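Local coordinates for protein sugar isomerase (Sinorhizobium meliloti, PDB 3QC0) that binds a zinc ion in a xylose isomerase-like TIM barrel and probably acts as a sugar isomerase, at residues A[138-143]-A[173-178]. Sequence-based numbering, arbitrary orientation. Where two conformers were deposited one is given.
Sequences PLAIEP and GVAIDV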
ATOM      1  N   PRO A 138      25.351  -4.842 -10.220  1.00 16.89           N
ATOM      2  CA  PRO A 138      23.915  -5.042 -10.553  1.00 15.73           C
ATOM      3  C   PRO A 138      23.059  -3.984  -9.892  1.00 15.37           C
ATOM      4  O   PRO A 138      23.326  -3.626  -8.747  1.00 14.68           O
ATOM      5  CB  PRO A 138      23.613  -6.421  -9.976  1.00 16.66           C
ATOM      6  CG  PRO A 138      25.011  -7.114 -10.007  1.00 17.18           C
ATOM      7  CD  PRO A 138      25.920  -6.026  -9.541  1.00 17.84           C
ATOM      8  N   LEU A 139      22.079  -3.478 -10.636  1.00 13.45           N
ATOM      9  CA  LEU A 139      21.123  -2.521 -10.072  1.00 12.90           C
ATOM     10  C   LEU A 139      19.896  -3.298  -9.644  1.00 13.98           C
ATOM     11  O   LEU A 139      19.302  -3.992 -10.457  1.00 14.56           O
ATOM     12  CB  LEU A 139      20.740  -1.461 -11.107  1.00 12.80           C
ATOM     13  CG  LEU A 139      21.904  -0.568 -11.590  1.00 13.00           C
ATOM     14  CD1 LEU A 139      21.409   0.483 -12.620  1.00 14.11           C
ATOM     15  CD2 LEU A 139      22.675   0.100 -10.410  1.00 13.83           C
ATOM     16  N   ALA A 140      19.484  -3.139  -8.394  1.00 13.53           N
ATOM     17  CA  ALA A 140      18.321  -3.842  -7.855  1.00 13.72           C
ATOM     18  C   ALA A 140      17.209  -2.853  -7.605  1.00 13.45           C
ATOM     19  O   ALA A 140      17.243  -2.113  -6.618  1.00 13.83           O
ATOM     20  CB  ALA A 140      18.687  -4.584  -6.540  1.00 13.71           C
ATOM     21  N   ILE A 141      16.217  -2.839  -8.491  1.00 12.98           N
ATOM     22  CA  ILE A 141      15.001  -2.051  -8.261  1.00 12.28           C
ATOM     23  C   ILE A 141      14.255  -2.690  -7.106  1.00 12.11           C
ATOM     24  O   ILE A 141      13.889  -3.882  -7.162  1.00 13.77           O
ATOM     25  CB  ILE A 141      14.097  -2.039  -9.510  1.00 12.93           C
ATOM     26  CG1 ILE A 141      14.812  -1.492 -10.752  1.00 13.03           C
ATOM     27  CG2 ILE A 141      12.780  -1.258  -9.220  1.00 13.61           C
ATOM     28  CD1 ILE A 141      13.997  -1.617 -12.055  1.00 14.30           C
ATOM     29  N   GLU A 142      14.010  -1.891  -6.082  0.61 12.31           N
ATOM     30  CA  GLU A 142      13.257  -2.359  -4.903  0.61 12.75           C
ATOM     31  C   GLU A 142      11.835  -1.798  -5.011  0.61 12.24           C
ATOM     32  O   GLU A 142      11.623  -0.619  -4.791  0.61 11.85           O
ATOM     33  CB  GLU A 142      13.917  -1.904  -3.605  0.61 13.06           C
ATOM     34  CG  GLU A 142      13.346  -2.627  -2.390  0.61 13.33           C
ATOM     35  CD  GLU A 142      13.863  -2.114  -1.072  0.61 15.86           C
ATOM     36  OE1 GLU A 142      14.306  -0.965  -1.037  0.61 16.52           O
ATOM     37  OE2 GLU A 142      13.805  -2.888  -0.101  0.61 14.58           O
ATOM     38  N   PRO A 143      10.867  -2.629  -5.433  1.00 12.46           N
ATOM     39  CA  PRO A 143       9.483  -2.092  -5.300  1.00 11.42           C
ATOM     40  C   PRO A 143       9.224  -1.792  -3.826  1.00 11.74           C
ATOM     41  O   PRO A 143       9.586  -2.600  -2.958  1.00 12.66           O
ATOM     42  CB  PRO A 143       8.603  -3.226  -5.839  1.00 11.91           C
ATOM     43  CG  PRO A 143       9.443  -4.466  -5.709  1.00 13.66           C
ATOM     44  CD  PRO A 143      10.882  -4.007  -5.922  1.00 13.58           C
ATOM     45  N   GLY A 173      17.899  -5.862 -11.984  1.00 15.55           N
ATOM     46  CA  GLY A 173      17.036  -6.876 -11.403  1.00 14.46           C
ATOM     47  C   GLY A 173      16.208  -6.265 -10.296  1.00 13.71           C
ATOM     48  O   GLY A 173      16.005  -5.051 -10.281  1.00 14.02           O
ATOM     49  N   VAL A 174      15.785  -7.113  -9.366  1.00 14.10           N
ATOM     50  CA  VAL A 174      14.905  -6.682  -8.276  1.00 14.04           C
ATOM     51  C   VAL A 174      15.423  -7.091  -6.901  1.00 14.04           C
ATOM     52  O   VAL A 174      16.027  -8.152  -6.740  1.00 14.89           O
ATOM     53  CB  VAL A 174      13.425  -7.194  -8.494  1.00 14.45           C
ATOM     54  CG1 VAL A 174      12.807  -6.574  -9.753  1.00 16.00           C
ATOM     55  CG2 VAL A 174      13.331  -8.748  -8.499  1.00 15.99           C
ATOM     56  N   ALA A 175      15.144  -6.258  -5.906  1.00 13.58           N
ATOM     57  CA  ALA A 175      15.259  -6.598  -4.505  1.00 13.72           C
ATOM     58  C   ALA A 175      13.849  -6.814  -3.969  1.00 14.02           C
ATOM     59  O   ALA A 175      13.007  -5.928  -4.055  1.00 14.91           O
ATOM     60  CB  ALA A 175      15.949  -5.449  -3.713  1.00 14.29           C
ATOM     61  N   ILE A 176      13.631  -7.997  -3.424  1.00 13.96           N
ATOM     62  CA  ILE A 176      12.321  -8.396  -2.910  1.00 13.93           C
ATOM     63  C   ILE A 176      12.328  -8.273  -1.399  1.00 14.31           C
ATOM     64  O   ILE A 176      12.952  -9.077  -0.701  1.00 15.23           O
ATOM     65  CB  ILE A 176      11.913  -9.829  -3.381  1.00 15.11           C
ATOM     66  CG1 ILE A 176      11.965  -9.977  -4.920  1.00 15.84           C
ATOM     67  CG2 ILE A 176      10.494 -10.177  -2.825  1.00 15.14           C
ATOM     68  CD1 ILE A 176      11.727 -11.405  -5.412  1.00 15.63           C
ATOM     69  N   ASP A 177      11.669  -7.228  -0.896  1.00 13.04           N
ATOM     70  CA  ASP A 177      11.607  -6.933   0.544  1.00 13.20           C
ATOM     71  C   ASP A 177      10.202  -7.260   0.984  1.00 13.43           C
ATOM     72  O   ASP A 177       9.244  -6.721   0.446  1.00 13.87           O
ATOM     73  CB  ASP A 177      11.952  -5.462   0.753  1.00 12.74           C
ATOM     74  CG  ASP A 177      11.953  -5.023   2.205  1.00 15.07           C
ATOM     75  OD1 ASP A 177      11.194  -5.593   3.003  1.00 17.14           O
ATOM     76  OD2 ASP A 177      12.731  -4.084   2.518  1.00 15.64           O
ATOM     77  N   VAL A 178      10.085  -8.221   1.888  1.00 13.83           N
ATOM     78  CA  VAL A 178       8.768  -8.728   2.293  1.00 12.98           C
ATOM     79  C   VAL A 178       7.884  -7.604   2.804  1.00 13.92           C
ATOM     80  O   VAL A 178       6.660  -7.667   2.633  1.00 14.29           O
ATOM     81  CB  VAL A 178       8.882  -9.849   3.341  1.00 13.34           C
ATOM     82  CG1 VAL A 178       9.670 -11.049   2.713  1.00 15.61           C
ATOM     83  CG2 VAL A 178       9.540  -9.379   4.656  1.00 13.93           C
TER
HETATM   84  O   HOH W   1      10.770  -5.106  -2.609  1.00 14.01           O
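Strands 139-141 and 172-177 pair in parallel as neighbours in the eight-stranded TIM barrel, and their C-terminal ends bring two zinc ligands together. They belong to one beta-alpha-beta unit, with helix 158-168 as the crossover. Over these short segments the strand axes cross at -53°.

Three backbone hydrogen bonds join them. Gly173 N donates to Leu139 O at 2.8 Å. Gly173 O then accepts from Ile141 N, and Ile141 O accepts from Ala175 N at 3.0 Å. This last donor stands above the carbonyl plane. Ile141 O also meets Val174 CA at 3.2 Å in a CA-H...O contact.

The side chains part to two faces of the sheet. Ile141 and Val174 point to the helix layer, where both touch Ala161 of helix 158-168. Ala140 points into the barrel, and its CB lies 4.0 Å from Ala175 CB. The same Ala175 methyl group packs against CB and CG of Glu142.

Beyond the last backbone bond between the strands, a water takes over. It donates to Pro143 O and Ala175 O and accepts from Asp177 N. The water thus bridges segments 138-143 and 173-178.

Glu142 and Asp177 bind the zinc with His204 and Glu248. Glu142 has CG anti to its backbone N (chi1 -167°) and an extended chain, which carries the carboxylate past Ala175 to the metal. Asp177 OD1 caps Tyr179 N at the start of helix 178-181, while OD2 binds zinc and accepts from Arg219, a partner that probably offsets some of the gathered negative charge. The two carboxylate planes are 33° apart, and the shared zinc holds Glu142 OE2 and Asp177 OD2 only 3.1 Å from each other.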